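Local coordinates for iron-chelator utilization protein (Thermobifida fusca TM51, PDB 4YHB) that binds FAD and probably uses the flavin to reduce ferric siderophores, helping the bacterium release the iron they carry, at residues 242-246 with 247-251. Sequence-based numbering, arbitrary orientation.
Sequences RGLVR and GRDFE
L244 follows directly on G243, the positive-phi residue of the Schellman motif that ends helix 229-241, and is the first residue here to pack on the coming strand. Its CB lies 3.7 Å from F250 CD2, and its CD2 rests on the side chain of D249. At V245 the polar contacts take over. V245 N donates a hydrogen bond to D249 OD2 at 2.7 Å, reaching the anti side of the carboxylate. D249 turns its CG back beside its own backbone N (chi1 -55°), which brings the carboxylate up to that N-H. V245 O accepts two bonds: a nearly straight one from D249 N at 2.8 Å and a more bent one from R248 N at 3.1 Å, which comes in from above the carbonyl plane. The guanidinium of R248 passes over the valine, with V245 CG2 against one face; its NH2 makes a salt bridge with D249 OD2 (3.4 Å), and NE adds a weak hydrogen bond to OD1, engaging both oxygens. R246 then lays its CA over a face of the F250 ring, 3.8 Å from the centroid, in a CH-pi contact, while its CG touches E251 OE1; E251 OE2 hydrogen-bonds Y137 OH. G247 N hydrogen-bonds F250 O, and the backbones of R246 and F250 are bridged. This is a beta turn, 245-248, extended by the i+4 bond from D249 N, leading into edge strand 250-256 beside 221-226 in the domain's five-stranded parallel sheet.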
ATOM      1  N   ARG A 242     -11.781 -20.265  11.192  1.00 55.97           N
ATOM      2  CA  ARG A 242     -12.708 -19.771  12.197  1.00 55.73           C
ATOM      3  C   ARG A 242     -14.020 -19.350  11.539  1.00 51.86           C
ATOM      4  O   ARG A 242     -14.851 -18.684  12.146  1.00 57.48           O
ATOM      5  CB  ARG A 242     -12.077 -18.625  12.990  1.00 57.28           C
ATOM      6  CG  ARG A 242     -10.800 -19.065  13.711  1.00 68.36           C
ATOM      7  CD  ARG A 242     -10.148 -17.959  14.544  1.00 76.22           C
ATOM      8  NE  ARG A 242      -9.543 -16.898  13.739  1.00 74.30           N
ATOM      9  CZ  ARG A 242      -8.960 -15.816  14.251  1.00 66.15           C
ATOM     10  NH1 ARG A 242      -8.895 -15.654  15.564  1.00 61.80           N
ATOM     11  NH2 ARG A 242      -8.437 -14.898  13.453  1.00 64.56           N
ATOM     12  N   GLY A 243     -14.192 -19.753  10.284  1.00 50.67           N
ATOM     13  CA  GLY A 243     -15.457 -19.584   9.590  1.00 51.07           C
ATOM     14  C   GLY A 243     -15.697 -18.236   8.934  1.00 52.28           C
ATOM     15  O   GLY A 243     -16.816 -17.942   8.513  1.00 50.96           O
ATOM     16  N   LEU A 244     -14.655 -17.414   8.836  1.00 50.88           N
ATOM     17  CA  LEU A 244     -14.800 -16.091   8.242  1.00 43.32           C
ATOM     18  C   LEU A 244     -14.738 -16.174   6.725  1.00 47.13           C
ATOM     19  O   LEU A 244     -14.089 -17.057   6.164  1.00 44.88           O
ATOM     20  CB  LEU A 244     -13.729 -15.140   8.772  1.00 44.81           C
ATOM     21  CG  LEU A 244     -13.766 -14.904  10.283  1.00 43.01           C
ATOM     22  CD1 LEU A 244     -12.787 -13.814  10.691  1.00 40.17           C
ATOM     23  CD2 LEU A 244     -15.172 -14.553  10.729  1.00 43.43           C
ATOM     24  N   VAL A 245     -15.421 -15.247   6.065  1.00 41.20           N
ATOM     25  CA  VAL A 245     -15.531 -15.271   4.615  1.00 45.61           C
ATOM     26  C   VAL A 245     -14.824 -14.082   3.983  1.00 38.82           C
ATOM     27  O   VAL A 245     -15.073 -12.935   4.353  1.00 35.74           O
ATOM     28  CB  VAL A 245     -17.011 -15.282   4.167  1.00 48.40           C
ATOM     29  CG1 VAL A 245     -17.118 -15.227   2.644  1.00 45.12           C
ATOM     30  CG2 VAL A 245     -17.717 -16.510   4.717  1.00 48.55           C
ATOM     31  N   ARG A 246     -13.946 -14.379   3.030  1.00 39.70           N
ATOM     32  CA  ARG A 246     -13.221 -13.374   2.263  1.00 40.78           C
ATOM     33  C   ARG A 246     -14.173 -12.378   1.616  1.00 43.49           C
ATOM     34  O   ARG A 246     -15.209 -12.758   1.072  1.00 42.06           O
ATOM     35  CB  ARG A 246     -12.356 -14.059   1.201  1.00 47.78           C
ATOM     36  CG  ARG A 246     -11.728 -13.132   0.173  1.00 52.76           C
ATOM     37  CD  ARG A 246     -10.639 -13.851  -0.624  1.00 62.01           C
ATOM     38  NE  ARG A 246     -11.193 -14.741  -1.646  1.00 74.37           N
ATOM     39  CZ  ARG A 246     -11.464 -16.033  -1.466  1.00 78.55           C
ATOM     40  NH1 ARG A 246     -11.230 -16.617  -0.294  1.00 75.46           N
ATOM     41  NH2 ARG A 246     -11.968 -16.747  -2.465  1.00 76.74           N
ATOM     42  N   GLY A 247     -13.829 -11.097   1.698  1.00 36.56           N
ATOM     43  CA  GLY A 247     -14.631 -10.053   1.093  1.00 41.65           C
ATOM     44  C   GLY A 247     -15.684  -9.516   2.038  1.00 40.92           C
ATOM     45  O   GLY A 247     -16.031  -8.341   1.984  1.00 42.54           O
ATOM     46  N   ARG A 248     -16.185 -10.379   2.917  1.00 38.71           N
ATOM     47  CA  ARG A 248     -17.212  -9.986   3.872  1.00 41.00           C
ATOM     48  C   ARG A 248     -16.630  -9.744   5.271  1.00 41.39           C
ATOM     49  O   ARG A 248     -16.893  -8.716   5.888  1.00 37.34           O
ATOM     50  CB  ARG A 248     -18.308 -11.053   3.938  1.00 45.53           C
ATOM     51  CG  ARG A 248     -19.533 -10.639   4.745  1.00 55.24           C
ATOM     52  CD  ARG A 248     -20.518 -11.795   4.886  1.00 61.79           C
ATOM     53  NE  ARG A 248     -19.987 -12.859   5.735  1.00 66.53           N
ATOM     54  CZ  ARG A 248     -20.508 -14.079   5.826  1.00 72.11           C
ATOM     55  NH1 ARG A 248     -21.580 -14.402   5.115  1.00 71.37           N
ATOM     56  NH2 ARG A 248     -19.952 -14.979   6.628  1.00 75.90           N
ATOM     57  N   ASP A 249     -15.842 -10.696   5.760  1.00 35.11           N
ATOM     58  CA  ASP A 249     -15.277 -10.609   7.104  1.00 38.74           C
ATOM     59  C   ASP A 249     -13.816 -10.174   7.072  1.00 36.35           C
ATOM     60  O   ASP A 249     -13.316  -9.537   8.007  1.00 33.12           O
ATOM     61  CB  ASP A 249     -15.394 -11.955   7.821  1.00 36.66           C
ATOM     62  CG  ASP A 249     -16.817 -12.472   7.858  1.00 46.87           C
ATOM     63  OD1 ASP A 249     -17.741 -11.666   8.112  1.00 48.92           O
ATOM     64  OD2 ASP A 249     -17.008 -13.684   7.622  1.00 51.01           O
ATOM     65  N   PHE A 250     -13.124 -10.534   6.001  1.00 33.13           N
ATOM     66  CA  PHE A 250     -11.717 -10.185   5.897  1.00 32.93           C
ATOM     67  C   PHE A 250     -11.246  -9.971   4.474  1.00 36.41           C
ATOM     68  O   PHE A 250     -11.940 -10.289   3.509  1.00 36.56           O
ATOM     69  CB  PHE A 250     -10.847 -11.261   6.553  1.00 30.60           C
ATOM     70  CG  PHE A 250     -10.811 -12.566   5.800  1.00 35.89           C
ATOM     71  CD1 PHE A 250      -9.853 -12.797   4.825  1.00 33.18           C
ATOM     72  CD2 PHE A 250     -11.733 -13.566   6.076  1.00 38.54           C
ATOM     73  CE1 PHE A 250      -9.823 -13.999   4.133  1.00 41.94           C
ATOM     74  CE2 PHE A 250     -11.708 -14.763   5.394  1.00 37.24           C
ATOM     75  CZ  PHE A 250     -10.751 -14.986   4.422  1.00 42.43           C
ATOM     76  N   GLU A 251     -10.046  -9.418   4.374  1.00 29.63           N
ATOM     77  CA  GLU A 251      -9.315  -9.333   3.127  1.00 32.76           C
ATOM     78  C   GLU A 251      -7.859  -9.612   3.464  1.00 31.81           C
ATOM     79  O   GLU A 251      -7.346  -9.101   4.461  1.00 29.64           O
ATOM     80  CB  GLU A 251      -9.486  -7.958   2.483  1.00 33.14           C
ATOM     81  CG  GLU A 251      -9.480  -7.985   0.983  1.00 46.66           C
ATOM     82  CD  GLU A 251     -10.737  -8.605   0.415  1.00 45.05           C
ATOM     83  OE1 GLU A 251     -10.753  -9.842   0.229  1.00 44.61           O
ATOM     84  OE2 GLU A 251     -11.697  -7.847   0.140  1.00 47.84           O
TER